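PDB 4Q34: AB hydrolase-1 domain-containing protein from Parabacteroides distasonis, which probably acts as an esterase of the alpha/beta hydrolase family, though its substrate is unknown. Local coordinates for residues 14-19 with 32-37; 218-223 with 256-261; 127-132 with 303-308; 209-214 with 226-231. All coordinates share one frame; numbering follows the deposited sequence. Where two conformers were deposited one is given.

Contact 1 (14-19 with 32-37)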
loop_
_atom_site.group_PDB
_atom_site.type_symbol
_atom_site.label_atom_id
_atom_site.label_comp_id
_atom_site.label_asym_id
_atom_site.label_seq_id
_atom_site.Cartn_x
_atom_site.Cartn_y
_atom_site.Cartn_z
ATOM N N PHE A 14 -8.403 4.703 3.665
ATOM C CA PHE A 14 -8.614 6.142 3.410
ATOM C C PHE A 14 -7.307 6.864 3.452
ATOM O O PHE A 14 -6.351 6.363 4.025
ATOM C CB PHE A 14 -9.597 6.759 4.436
ATOM C CG PHE A 14 -9.224 6.532 5.891
ATOM C CD1 PHE A 14 -8.418 7.444 6.577
ATOM C CD2 PHE A 14 -9.700 5.431 6.585
ATOM C CE1 PHE A 14 -8.110 7.290 7.912
ATOM C CE2 PHE A 14 -9.389 5.260 7.923
ATOM C CZ PHE A 14 -8.570 6.176 8.594
ATOM N N ALA A 15 -7.273 8.053 2.847
ATOM C CA ALA A 15 -6.175 8.970 3.023
ATOM C C ALA A 15 -6.518 9.878 4.204
ATOM O O ALA A 15 -7.691 10.172 4.445
ATOM C CB ALA A 15 -5.968 9.833 1.791
ATOM N N VAL A 16 -5.496 10.310 4.941
ATOM C CA VAL A 16 -5.729 11.160 6.108
ATOM C C VAL A 16 -4.663 12.214 6.186
ATOM O O VAL A 16 -3.491 11.950 5.896
ATOM C CB VAL A 16 -5.815 10.341 7.430
ATOM C CG1 VAL A 16 -4.471 9.709 7.812
ATOM C CG2 VAL A 16 -6.406 11.152 8.585
ATOM N N GLY A 17 -5.063 13.425 6.593
ATOM C CA GLY A 17 -4.133 14.530 6.656
ATOM C C GLY A 17 -3.705 15.029 5.277
ATOM O O GLY A 17 -4.400 14.851 4.270
ATOM N N GLY A 18 -2.534 15.639 5.252
ATOM C CA GLY A 18 -1.996 16.218 4.035
ATOM C C GLY A 18 -2.236 17.685 3.898
ATOM O O GLY A 18 -2.804 18.303 4.785
ATOM N N THR A 19 -1.754 18.221 2.790
ATOM C CA THR A 19 -1.932 19.633 2.464
ATOM C C THR A 19 -2.378 19.748 1.036
ATOM O O THR A 19 -2.609 18.737 0.355
ATOM C CB THR A 19 -0.624 20.423 2.737
ATOM O OG1 THR A 19 -0.903 21.850 2.718
ATOM C CG2 THR A 19 0.430 20.081 1.696
ATOM N N ASP A 32 0.970 14.761 0.468
ATOM C CA ASP A 32 1.489 14.682 1.837
ATOM C C ASP A 32 0.541 14.062 2.919
ATOM O O ASP A 32 0.795 14.172 4.109
ATOM C CB ASP A 32 2.074 16.037 2.299
ATOM C CG ASP A 32 3.458 16.331 1.680
ATOM O OD1 ASP A 32 4.051 15.446 0.989
ATOM O OD2 ASP A 32 3.940 17.477 1.888
ATOM N N HIS A 33 -0.518 13.389 2.477
ATOM C CA HIS A 33 -1.408 12.613 3.352
ATOM C C HIS A 33 -0.710 11.316 3.689
ATOM O O HIS A 33 0.260 10.895 3.019
ATOM C CB HIS A 33 -2.713 12.299 2.618
ATOM C CG HIS A 33 -2.473 11.767 1.238
ATOM N ND1 HIS A 33 -2.255 12.600 0.163
ATOM C CD2 HIS A 33 -2.296 10.500 0.771
ATOM C CE1 HIS A 33 -1.996 11.869 -0.909
ATOM N NE2 HIS A 33 -2.020 10.594 -0.566
ATOM N N ALA A 34 -1.219 10.631 4.700
ATOM C CA ALA A 34 -0.876 9.227 4.931
ATOM C C ALA A 34 -1.964 8.386 4.288
ATOM O O ALA A 34 -3.108 8.878 4.093
ATOM C CB ALA A 34 -0.816 8.930 6.428
ATOM N N TYR A 35 -1.643 7.111 4.033
ATOM C CA TYR A 35 -2.612 6.128 3.613
ATOM C C TYR A 35 -2.828 5.156 4.768
ATOM O O TYR A 35 -1.879 4.771 5.426
ATOM C CB TYR A 35 -2.163 5.360 2.381
ATOM C CG TYR A 35 -2.947 4.080 2.125
ATOM C CD1 TYR A 35 -2.525 2.892 2.660
ATOM C CD2 TYR A 35 -4.082 4.069 1.334
ATOM C CE1 TYR A 35 -3.207 1.700 2.420
ATOM C CE2 TYR A 35 -4.787 2.890 1.084
ATOM C CZ TYR A 35 -4.332 1.697 1.626
ATOM O OH TYR A 35 -5.003 0.513 1.412
ATOM N N VAL A 36 -4.079 4.802 5.020
ATOM C CA VAL A 36 -4.435 3.951 6.152
ATOM C C VAL A 36 -5.325 2.792 5.700
ATOM O O VAL A 36 -6.296 2.988 4.976
ATOM C CB VAL A 36 -5.215 4.790 7.199
ATOM C CG1 VAL A 36 -5.584 3.922 8.404
ATOM C CG2 VAL A 36 -4.403 6.004 7.581
ATOM N N PHE A 37 -5.008 1.578 6.144
ATOM C CA PHE A 37 -5.924 0.450 5.976
ATOM C C PHE A 37 -6.278 -0.013 7.378
ATOM O O PHE A 37 -5.387 -0.155 8.219
ATOM C CB PHE A 37 -5.251 -0.685 5.200
ATOM C CG PHE A 37 -6.120 -1.895 5.041
ATOM C CD1 PHE A 37 -7.066 -1.986 4.040
ATOM C CD2 PHE A 37 -5.955 -2.985 5.897
ATOM C CE1 PHE A 37 -7.873 -3.132 3.906
ATOM C CE2 PHE A 37 -6.747 -4.125 5.756
ATOM C CZ PHE A 37 -7.695 -4.202 4.759
#

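Contact 2 (218-223 with 256-261)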
loop_
_atom_site.group_PDB
_atom_site.type_symbol
_atom_site.label_atom_id
_atom_site.label_comp_id
_atom_site.label_asym_id
_atom_site.label_seq_id
_atom_site.Cartn_x
_atom_site.Cartn_y
_atom_site.Cartn_z
ATOM N N ILE A 218 26.621 11.810 17.306
ATOM C CA ILE A 218 26.052 12.159 15.997
ATOM C C ILE A 218 25.973 10.871 15.203
ATOM O O ILE A 218 26.961 10.120 15.115
ATOM C CB ILE A 218 26.935 13.159 15.203
ATOM N N THR A 219 24.809 10.612 14.627
ATOM C CA THR A 219 24.589 9.372 13.898
ATOM C C THR A 219 25.283 9.367 12.559
ATOM O O THR A 219 25.811 10.388 12.121
ATOM C CB THR A 219 23.101 9.134 13.623
ATOM O OG1 THR A 219 22.483 10.364 13.250
ATOM C CG2 THR A 219 22.429 8.592 14.839
ATOM N N LEU A 220 25.257 8.194 11.918
ATOM C CA LEU A 220 25.640 8.030 10.512
ATOM C C LEU A 220 24.787 8.935 9.598
ATOM O O LEU A 220 25.263 9.440 8.576
ATOM C CB LEU A 220 25.496 6.558 10.107
ATOM C CG LEU A 220 26.433 5.559 10.801
ATOM C CD1 LEU A 220 25.954 4.134 10.551
ATOM C CD2 LEU A 220 27.878 5.747 10.346
ATOM N N SER A 221 23.530 9.142 9.984
ATOM C CA SER A 221 22.655 10.088 9.303
ATOM C C SER A 221 23.006 11.561 9.617
ATOM O O SER A 221 22.224 12.461 9.314
ATOM C CB SER A 221 21.203 9.780 9.664
ATOM O OG SER A 221 20.750 8.638 8.949
ATOM N N LYS A 222 24.174 11.785 10.231
ATOM C CA LYS A 222 24.701 13.128 10.543
ATOM C C LYS A 222 23.818 13.983 11.467
ATOM O O LYS A 222 23.997 15.198 11.531
ATOM C CB LYS A 222 25.052 13.889 9.252
ATOM C CG LYS A 222 26.177 13.258 8.426
ATOM C CD LYS A 222 25.978 13.463 6.921
ATOM C CE LYS A 222 27.251 13.890 6.198
ATOM N NZ LYS A 222 28.344 12.882 6.273
ATOM N N LYS A 223 22.891 13.338 12.182
ATOM C CA LYS A 223 21.997 14.007 13.152
ATOM C C LYS A 223 22.399 13.634 14.602
ATOM O O LYS A 223 22.793 12.489 14.869
ATOM C CB LYS A 223 20.515 13.637 12.890
ATOM N N ARG A 256 31.562 -1.640 14.502
ATOM C CA ARG A 256 30.591 -1.457 13.437
ATOM C C ARG A 256 29.429 -0.556 13.895
ATOM O O ARG A 256 28.467 -1.040 14.505
ATOM C CB ARG A 256 30.034 -2.819 13.004
ATOM C CG ARG A 256 31.081 -3.748 12.392
ATOM C CD ARG A 256 30.508 -5.139 12.264
ATOM N NE ARG A 256 31.413 -6.079 11.592
ATOM C CZ ARG A 256 31.646 -6.120 10.277
ATOM N NH1 ARG A 256 31.082 -5.255 9.444
ATOM N NH2 ARG A 256 32.493 -7.024 9.791
ATOM N N PRO A 257 29.525 0.755 13.606
ATOM C CA PRO A 257 28.516 1.752 13.980
ATOM C C PRO A 257 27.116 1.415 13.490
ATOM O O PRO A 257 26.145 1.760 14.165
ATOM C CB PRO A 257 29.008 3.041 13.307
ATOM C CG PRO A 257 30.487 2.863 13.185
ATOM C CD PRO A 257 30.761 1.382 13.091
ATOM N N GLU A 258 26.997 0.749 12.337
ATOM C CA GLU A 258 25.672 0.324 11.876
ATOM C C GLU A 258 24.946 -0.516 12.944
ATOM O O GLU A 258 23.719 -0.428 13.052
ATOM C CB GLU A 258 25.732 -0.462 10.572
ATOM C CG GLU A 258 26.219 0.321 9.357
ATOM C CD GLU A 258 25.175 1.230 8.694
ATOM O OE1 GLU A 258 23.996 1.282 9.094
ATOM O OE2 GLU A 258 25.556 1.920 7.728
ATOM N N LEU A 259 25.685 -1.315 13.714
ATOM C CA LEU A 259 25.081 -2.082 14.797
ATOM C C LEU A 259 25.207 -1.392 16.165
ATOM O O LEU A 259 24.277 -1.471 16.998
ATOM C CB LEU A 259 25.665 -3.481 14.857
ATOM C CG LEU A 259 25.350 -4.445 13.680
ATOM C CD1 LEU A 259 26.393 -4.402 12.586
ATOM C CD2 LEU A 259 25.250 -5.864 14.217
ATOM N N TYR A 260 26.319 -0.709 16.394
ATOM C CA TYR A 260 26.590 -0.148 17.723
ATOM C C TYR A 260 25.665 1.002 18.059
ATOM O O TYR A 260 25.343 1.214 19.209
ATOM C CB TYR A 260 28.072 0.232 17.905
ATOM C CG TYR A 260 28.421 0.577 19.331
ATOM C CD1 TYR A 260 28.516 -0.413 20.302
ATOM C CD2 TYR A 260 28.592 1.887 19.723
ATOM C CE1 TYR A 260 28.791 -0.113 21.615
ATOM C CE2 TYR A 260 28.881 2.201 21.045
ATOM C CZ TYR A 260 28.978 1.187 21.985
ATOM O OH TYR A 260 29.255 1.485 23.299
ATOM N N GLU A 261 25.172 1.699 17.052
ATOM C CA GLU A 261 24.199 2.744 17.298
ATOM C C GLU A 261 23.029 2.220 18.099
ATOM O O GLU A 261 22.490 2.965 18.898
ATOM C CB GLU A 261 23.702 3.349 16.001
ATOM C CG GLU A 261 24.761 4.227 15.370
ATOM C CD GLU A 261 24.249 5.105 14.236
ATOM O OE1 GLU A 261 23.083 4.937 13.795
ATOM O OE2 GLU A 261 25.033 5.974 13.798
#

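Contact 3 (127-132 with 303-308)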
loop_
_atom_site.group_PDB
_atom_site.type_symbol
_atom_site.label_atom_id
_atom_site.label_comp_id
_atom_site.label_asym_id
_atom_site.label_seq_id
_atom_site.Cartn_x
_atom_site.Cartn_y
_atom_site.Cartn_z
ATOM N N GLY A 127 21.717 -18.192 16.534
ATOM C CA GLY A 127 20.475 -18.101 17.299
ATOM C C GLY A 127 19.513 -17.011 16.875
ATOM O O GLY A 127 18.528 -16.766 17.567
ATOM N N VAL A 128 19.801 -16.325 15.775
ATOM C CA VAL A 128 18.935 -15.214 15.349
ATOM C C VAL A 128 17.538 -15.738 15.045
ATOM O O VAL A 128 17.374 -16.807 14.475
ATOM C CB VAL A 128 19.542 -14.400 14.160
ATOM C CG1 VAL A 128 19.503 -15.184 12.845
ATOM C CG2 VAL A 128 18.870 -13.042 14.014
ATOM N N GLN A 129 16.526 -14.931 15.382
ATOM C CA GLN A 129 15.114 -15.295 15.242
ATOM C C GLN A 129 14.610 -14.882 13.842
ATOM O O GLN A 129 13.662 -14.111 13.686
ATOM C CB GLN A 129 14.294 -14.572 16.330
ATOM C CG GLN A 129 14.549 -15.061 17.745
ATOM C CD GLN A 129 13.881 -16.379 18.078
ATOM O OE1 GLN A 129 13.144 -16.939 17.286
ATOM N NE2 GLN A 129 14.146 -16.884 19.284
ATOM N N PHE A 130 15.280 -15.408 12.833
ATOM C CA PHE A 130 15.055 -15.025 11.455
ATOM C C PHE A 130 15.332 -16.269 10.610
ATOM O O PHE A 130 16.352 -17.005 10.806
ATOM C CB PHE A 130 15.962 -13.832 11.112
ATOM C CG PHE A 130 15.632 -13.113 9.835
ATOM C CD1 PHE A 130 16.135 -13.555 8.594
ATOM C CD2 PHE A 130 14.861 -11.970 9.875
ATOM C CE1 PHE A 130 15.890 -12.873 7.431
ATOM C CE2 PHE A 130 14.592 -11.270 8.704
ATOM C CZ PHE A 130 15.091 -11.729 7.486
ATOM N N LYS A 131 14.414 -16.555 9.695
ATOM C CA LYS A 131 14.560 -17.699 8.795
ATOM C C LYS A 131 15.702 -17.473 7.816
ATOM O O LYS A 131 15.854 -16.381 7.280
ATOM C CB LYS A 131 13.252 -18.010 8.061
ATOM C CG LYS A 131 13.207 -19.483 7.642
ATOM C CD LYS A 131 11.963 -19.844 6.849
ATOM C CE LYS A 131 12.022 -21.292 6.366
ATOM N NZ LYS A 131 10.684 -21.669 5.835
ATOM N N ARG A 132 16.501 -18.504 7.575
ATOM C CA ARG A 132 17.783 -18.332 6.882
ATOM C C ARG A 132 17.758 -18.647 5.380
ATOM O O ARG A 132 18.805 -18.717 4.765
ATOM C CB ARG A 132 18.869 -19.197 7.565
ATOM C CG ARG A 132 19.247 -18.776 8.977
ATOM C CD ARG A 132 19.687 -20.003 9.772
ATOM N NE ARG A 132 20.555 -19.704 10.911
ATOM C CZ ARG A 132 20.196 -18.985 11.973
ATOM N NH1 ARG A 132 18.991 -18.447 12.042
ATOM N NH2 ARG A 132 21.058 -18.789 12.959
ATOM N N ASP A 303 9.964 -11.189 13.666
ATOM C CA ASP A 303 10.916 -12.272 13.947
ATOM C C ASP A 303 10.182 -13.613 14.189
ATOM O O ASP A 303 8.969 -13.638 14.390
ATOM C CB ASP A 303 11.751 -11.919 15.174
ATOM C CG ASP A 303 12.852 -10.906 14.892
ATOM O OD1 ASP A 303 13.227 -10.643 13.717
ATOM O OD2 ASP A 303 13.354 -10.352 15.891
ATOM N N LEU A 304 10.940 -14.709 14.238
ATOM C CA LEU A 304 10.360 -16.053 14.421
ATOM C C LEU A 304 9.584 -16.199 15.696
ATOM O O LEU A 304 8.643 -16.997 15.718
ATOM C CB LEU A 304 11.438 -17.137 14.361
ATOM C CG LEU A 304 12.115 -17.269 12.985
ATOM C CD1 LEU A 304 13.301 -18.237 13.117
ATOM C CD2 LEU A 304 11.146 -17.772 11.923
ATOM N N ASN A 305 9.948 -15.451 16.740
ATOM C CA ASN A 305 9.259 -15.522 18.042
ATOM C C ASN A 305 8.292 -14.354 18.226
ATOM O O ASN A 305 8.055 -13.908 19.356
ATOM C CB ASN A 305 10.292 -15.523 19.192
ATOM C CG ASN A 305 11.143 -14.266 19.229
ATOM O OD1 ASN A 305 11.111 -13.437 18.314
ATOM N ND2 ASN A 305 11.872 -14.085 20.314
ATOM N N ASN A 306 7.761 -13.843 17.129
ATOM C CA ASN A 306 6.947 -12.632 17.211
ATOM C C ASN A 306 5.656 -12.797 18.022
ATOM O O ASN A 306 5.127 -11.822 18.556
ATOM C CB ASN A 306 6.671 -11.995 15.852
ATOM C CG ASN A 306 5.734 -12.802 14.968
ATOM O OD1 ASN A 306 5.564 -13.994 15.107
ATOM N ND2 ASN A 306 5.098 -12.097 14.019
ATOM N N ILE A 307 5.171 -14.031 18.136
ATOM C CA ILE A 307 4.006 -14.252 18.991
ATOM C C ILE A 307 4.366 -13.964 20.453
ATOM O O ILE A 307 3.606 -13.378 21.205
ATOM C CB ILE A 307 3.387 -15.661 18.777
ATOM C CG1 ILE A 307 2.828 -15.775 17.336
ATOM C CG2 ILE A 307 2.326 -15.937 19.840
ATOM C CD1 ILE A 307 2.399 -17.171 16.889
ATOM N N GLU A 308 5.524 -14.439 20.887
ATOM C CA GLU A 308 6.015 -14.153 22.225
ATOM C C GLU A 308 6.216 -12.652 22.392
ATOM O O GLU A 308 5.955 -12.101 23.458
ATOM C CB GLU A 308 7.338 -14.898 22.506
ATOM C CG GLU A 308 7.234 -16.415 22.369
ATOM C CD GLU A 308 8.558 -17.124 22.631
ATOM O OE1 GLU A 308 9.153 -16.920 23.696
ATOM O OE2 GLU A 308 9.001 -17.896 21.763
#

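Contact 4 (209-214 with 226-231)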
loop_
_atom_site.group_PDB
_atom_site.type_symbol
_atom_site.label_atom_id
_atom_site.label_comp_id
_atom_site.label_asym_id
_atom_site.label_seq_id
_atom_site.Cartn_x
_atom_site.Cartn_y
_atom_site.Cartn_z
ATOM N N GLY A 209 19.526 22.084 28.501
ATOM C CA GLY A 209 20.528 22.135 29.535
ATOM C C GLY A 209 20.785 20.824 30.267
ATOM O O GLY A 209 21.682 20.775 31.097
ATOM N N GLN A 210 20.018 19.775 29.949
ATOM C CA GLN A 210 20.084 18.475 30.613
ATOM C C GLN A 210 20.347 17.358 29.624
ATOM O O GLN A 210 20.024 16.223 29.909
ATOM C CB GLN A 210 18.741 18.166 31.305
ATOM C CG GLN A 210 18.293 19.210 32.299
ATOM C CD GLN A 210 19.265 19.334 33.433
ATOM O OE1 GLN A 210 19.739 18.332 33.964
ATOM N NE2 GLN A 210 19.587 20.556 33.800
ATOM N N LEU A 211 20.897 17.673 28.443
ATOM C CA LEU A 211 21.226 16.660 27.451
ATOM C C LEU A 211 22.325 15.729 28.000
ATOM O O LEU A 211 23.450 16.184 28.298
ATOM C CB LEU A 211 21.711 17.328 26.176
ATOM C CG LEU A 211 21.654 16.634 24.829
ATOM C CD1 LEU A 211 20.259 16.123 24.490
ATOM C CD2 LEU A 211 22.117 17.614 23.754
ATOM N N PRO A 212 22.005 14.442 28.182
ATOM C CA PRO A 212 23.033 13.555 28.746
ATOM C C PRO A 212 24.178 13.318 27.779
ATOM O O PRO A 212 23.988 13.367 26.567
ATOM C CB PRO A 212 22.282 12.241 29.026
ATOM C CG PRO A 212 20.993 12.332 28.281
ATOM C CD PRO A 212 20.753 13.742 27.855
ATOM N N GLU A 213 25.369 13.054 28.319
ATOM C CA GLU A 213 26.549 12.833 27.467
ATOM C C GLU A 213 26.233 11.757 26.459
ATOM O O GLU A 213 26.538 11.880 25.275
ATOM C CB GLU A 213 27.788 12.448 28.288
ATOM C CG GLU A 213 28.463 13.626 28.970
ATOM C CD GLU A 213 28.878 14.691 27.975
ATOM O OE1 GLU A 213 29.625 14.356 27.031
ATOM O OE2 GLU A 213 28.439 15.854 28.123
ATOM N N GLU A 214 25.541 10.728 26.929
ATOM C CA GLU A 214 25.140 9.590 26.092
ATOM C C GLU A 214 24.184 9.937 24.927
ATOM O O GLU A 214 23.907 9.086 24.076
ATOM C CB GLU A 214 24.530 8.503 26.987
ATOM C CG GLU A 214 25.503 7.930 28.007
ATOM C CD GLU A 214 25.461 8.610 29.375
ATOM O OE1 GLU A 214 25.056 9.797 29.496
ATOM O OE2 GLU A 214 25.835 7.928 30.352
ATOM N N GLY A 226 20.025 12.889 20.561
ATOM C CA GLY A 226 19.135 13.608 21.484
ATOM C C GLY A 226 18.914 15.026 20.984
ATOM O O GLY A 226 19.809 15.612 20.357
ATOM N N ILE A 227 17.749 15.596 21.288
ATOM C CA ILE A 227 17.482 17.009 21.033
ATOM C C ILE A 227 17.027 17.695 22.313
ATOM O O ILE A 227 16.514 17.058 23.224
ATOM C CB ILE A 227 16.418 17.214 19.943
ATOM C CG1 ILE A 227 15.086 16.535 20.330
ATOM C CG2 ILE A 227 16.944 16.698 18.614
ATOM C CD1 ILE A 227 13.912 16.907 19.436
ATOM N N GLU A 228 17.259 18.985 22.394
ATOM C CA GLU A 228 16.874 19.771 23.542
ATOM C C GLU A 228 15.511 20.386 23.254
ATOM O O GLU A 228 15.277 20.916 22.155
ATOM C CB GLU A 228 17.928 20.830 23.850
ATOM C CG GLU A 228 19.183 20.265 24.488
ATOM C CD GLU A 228 20.223 21.339 24.776
ATOM O OE1 GLU A 228 20.829 21.828 23.808
ATOM O OE2 GLU A 228 20.423 21.706 25.949
ATOM N N VAL A 229 14.606 20.270 24.227
ATOM C CA VAL A 229 13.251 20.840 24.128
ATOM C C VAL A 229 12.963 21.614 25.419
ATOM O O VAL A 229 13.573 21.358 26.449
ATOM C CB VAL A 229 12.179 19.759 23.908
ATOM C CG1 VAL A 229 12.523 18.873 22.708
ATOM C CG2 VAL A 229 12.007 18.872 25.141
ATOM N N PRO A 230 12.041 22.573 25.380
ATOM C CA PRO A 230 11.722 23.271 26.621
ATOM C C PRO A 230 11.182 22.309 27.697
ATOM O O PRO A 230 10.585 21.277 27.358
ATOM C CB PRO A 230 10.592 24.261 26.200
ATOM C CG PRO A 230 10.766 24.391 24.707
ATOM C CD PRO A 230 11.243 23.069 24.228
HETATM N N MSE A 231 11.372 22.688 28.954
HETATM C CA MSE A 231 10.951 21.823 30.086
HETATM C C MSE A 231 9.485 21.503 29.963
HETATM O O MSE A 231 9.080 20.373 30.190
HETATM C CB MSE A 231 11.329 22.489 31.411
HETATM C CG MSE A 231 10.878 21.686 32.633
HETATM SE SE MSE A 231 11.706 19.882 32.609
HETATM C CE MSE A 231 13.377 20.444 33.519
HETATM O O HOH W 1 22.252 20.207 27.599
#

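Contact 1 (14-19 with 32-37)
Phe14 lays one face of its ring against Val36, and this CH-pi contact marks the tightly packed half of the antiparallel pairing between 14-19 and 32-37. Val36 CB stands 4.0 Å from the centroid of the Phe14 ring, displaced toward its rim, while Val36 CG1 reaches Phe14 CZ at 3.7 Å. The ring is brought there by chi1 of Phe14 (54°), which sets CG between the backbone N and the carbonyl carbon and leaves the two side chains side by side. The second branch of Val36, CG2, meets Val16 CG1 at 3.7 Å, and the same Val16 methyl rests on Ala34 CB. One face of the ladder thus carries an apolar patch of Phe14, Val16, Ala34 and Val36. Two hydrogen-bonded pairs, Phe14 with Val36 and Val16 with Ala34, hold the backbones together through four bonds; Val16 N to Ala34 O is 2.9 Å. Between them Ala15 CA makes a C-H...O contact with Ala34 O at 3.2 Å.

Beyond Val16 the fit slackens. Gly18 CA lies 3.5 Å from Asp32 O in a mere C-H...O contact, and exposed Thr19 barely reaches the Asp32 carboxylate, which is engaged by Arg90 and Thr98 instead. The second subunit closes in along the outer edge of strand 10-16, where its Gln139 bonds to Ala15 N, and on the face of Tyr35, where its Glu63 bonds to Tyr35 OH. Strand 28-41 runs between strands 10-16 and 83-87, while helix 153-167 packs on the apolar face, setting Leu163 against Phe14 and Val16, and Ala159 against Ala34.

Contact 2 (218-223 with 256-261)
Leu220 lies at a slant to Glu261 where the turn 218-223 meets the first turn of helix 257-277, and the other contacts group round this pair. The Glu261 chain is extended beyond CG (chi2 -167°), which carries its carboxylate away from the helix to the backbone of the turn. There OE2 accepts a hydrogen bond from Leu220 N at 2.9 Å, on its syn lone pair, with an N-H...O angle of 157°. The same oxygen lies 3.3 Å from Leu220 CG, so the leucine side chain packs beside the bond. Thr219 runs across the glutamate, its CG2 methyl 3.9 Å from Glu261 OE1.

Further out, Leu220 points toward the helix and splits its methyls between two residues, nearly perpendicular to both. CD1 abuts the carboxylate carbon of Glu258, CD, at 3.5 Å, because the glutamate chain bends at chi2 (-80°) and swings its end toward the turn. CD2 touches Pro257 CB more loosely, at 4.2 Å. Lys222 N bonds to Thr219 O and closes the type I turn; Thr219 N and OG1 both donate to Lys223 O, just beyond it.

Arg115 of helix 109-115 forms a salt bridge with Glu261 OE1. The two oxygens of this buried carboxylate therefore serve different masters, one a cation and the other a backbone amide, a division that should help to stabilise its negative charge and that ties the exposed turn to the helix.

Contact 3 (127-132 with 303-308)
Gln129 O accepts the shortest polar bond of this contact, 2.8 Å from Leu304 N. The N-H points at the oxygen almost straight (166°), yet the donor stands about 50° out of the carbonyl plane, so the bond comes from above and not on a lone pair. Gln129 is the centre of an inverse gamma turn, and its carbonyl meets the start of segment 303-308. Asp303 CB crowds the same oxygen at 3.3 Å.

Beyond that bond the side chain of Gln129 bends at its second torsion, and its amide comes to lie over the amide of Asn305. The two planes are only 4° apart and stacked, with Gln129 CD 3.6 Å from Asn305 CG, although the chains leading to them are roughly perpendicular. Other groups fix the rotation of the stacked pair: His294 O takes Gln129 NE2, and Asn296 holds Asn305 OD1 as well as Asp303 OD2. Gln129 OE1, meanwhile, lies 3.4 Å from Leu304 CB.

Leu304 lies along the backbone of 129-131. Its CD1 methyl reaches Phe130 N at 3.5 Å, while CD2 stands loosely beside Lys131. The Phe130 side chain sets off in the other direction and meets Tyr140 of helix 134-142 edge to face.

Asp303 opens a type I beta turn to Asn306 that leads into helix 306-319. In alpha/beta hydrolases the loop after the last strand of the central sheet usually bears the catalytic histidine; here residues 294-297 of that loop are tied to Gln129 through His294 and Gly295, and to Asp303 and Asn305 through Asn296 and Thr297.

Contact 4 (209-214 with 226-231)
A surface contact within a crossover connection between two parallel strands, 204-207 and 226-229, brings Leu211 and Gly209 of the connecting loop onto Glu228 and Gly226 of the second strand. The small two-stranded sheet lies in the excursion between central strands 192-198 and 242-246, where alpha/beta hydrolases commonly insert cap elements. Apolar contact falls to Leu211, whose CG stands anti to the backbone N (chi1 -157°) and whose two methyls straddle different parts of the strand. Leu211 CD1 lies over the backbone, 3.9 Å from Gly226 C; the absence of a side chain there leaves the methyl its place. CD2 meets Glu228 CG at 4.0 Å, the leucine running athwart the glutamate. Phe206 of the partner strand packs on Leu211 as well, so the loop is also held against strand 204-207.

Polar contact falls to the extended chain of Glu228, which lifts its carboxylate from the strand to the loop. A water links its OE2 to Leu211 N, accepting from the amide and donating to the carboxylate. That oxygen is thus gripped twice, and the direct bond, from Gly209 N to Glu228 OE2, is 2.7 Å long, almost linear at 176°, and nearly in line with the C-O bond.

Overall arrangement
All four contacts lie away from the centre of the chain; apart from contacts 2 and 4, whose segments adjoin in the sequence, none touches another. Contact 1, at one border of the central sheet and at the subunit interface, faces contact 3 across the chain's centre, about 32 Å between centres. Contacts 2 and 4 interleave, centres about 19 Å apart, and both pin the excursion between strands 192-198 and 242-246. Contact 3 spans them in sequence, its nearest atoms about 10 Å from contact 2, and borders the loop after strand 283-287, where the catalytic histidine of this fold usually lies. Glycerols near Tyr35 and Glu258 do not establish a substrate pocket.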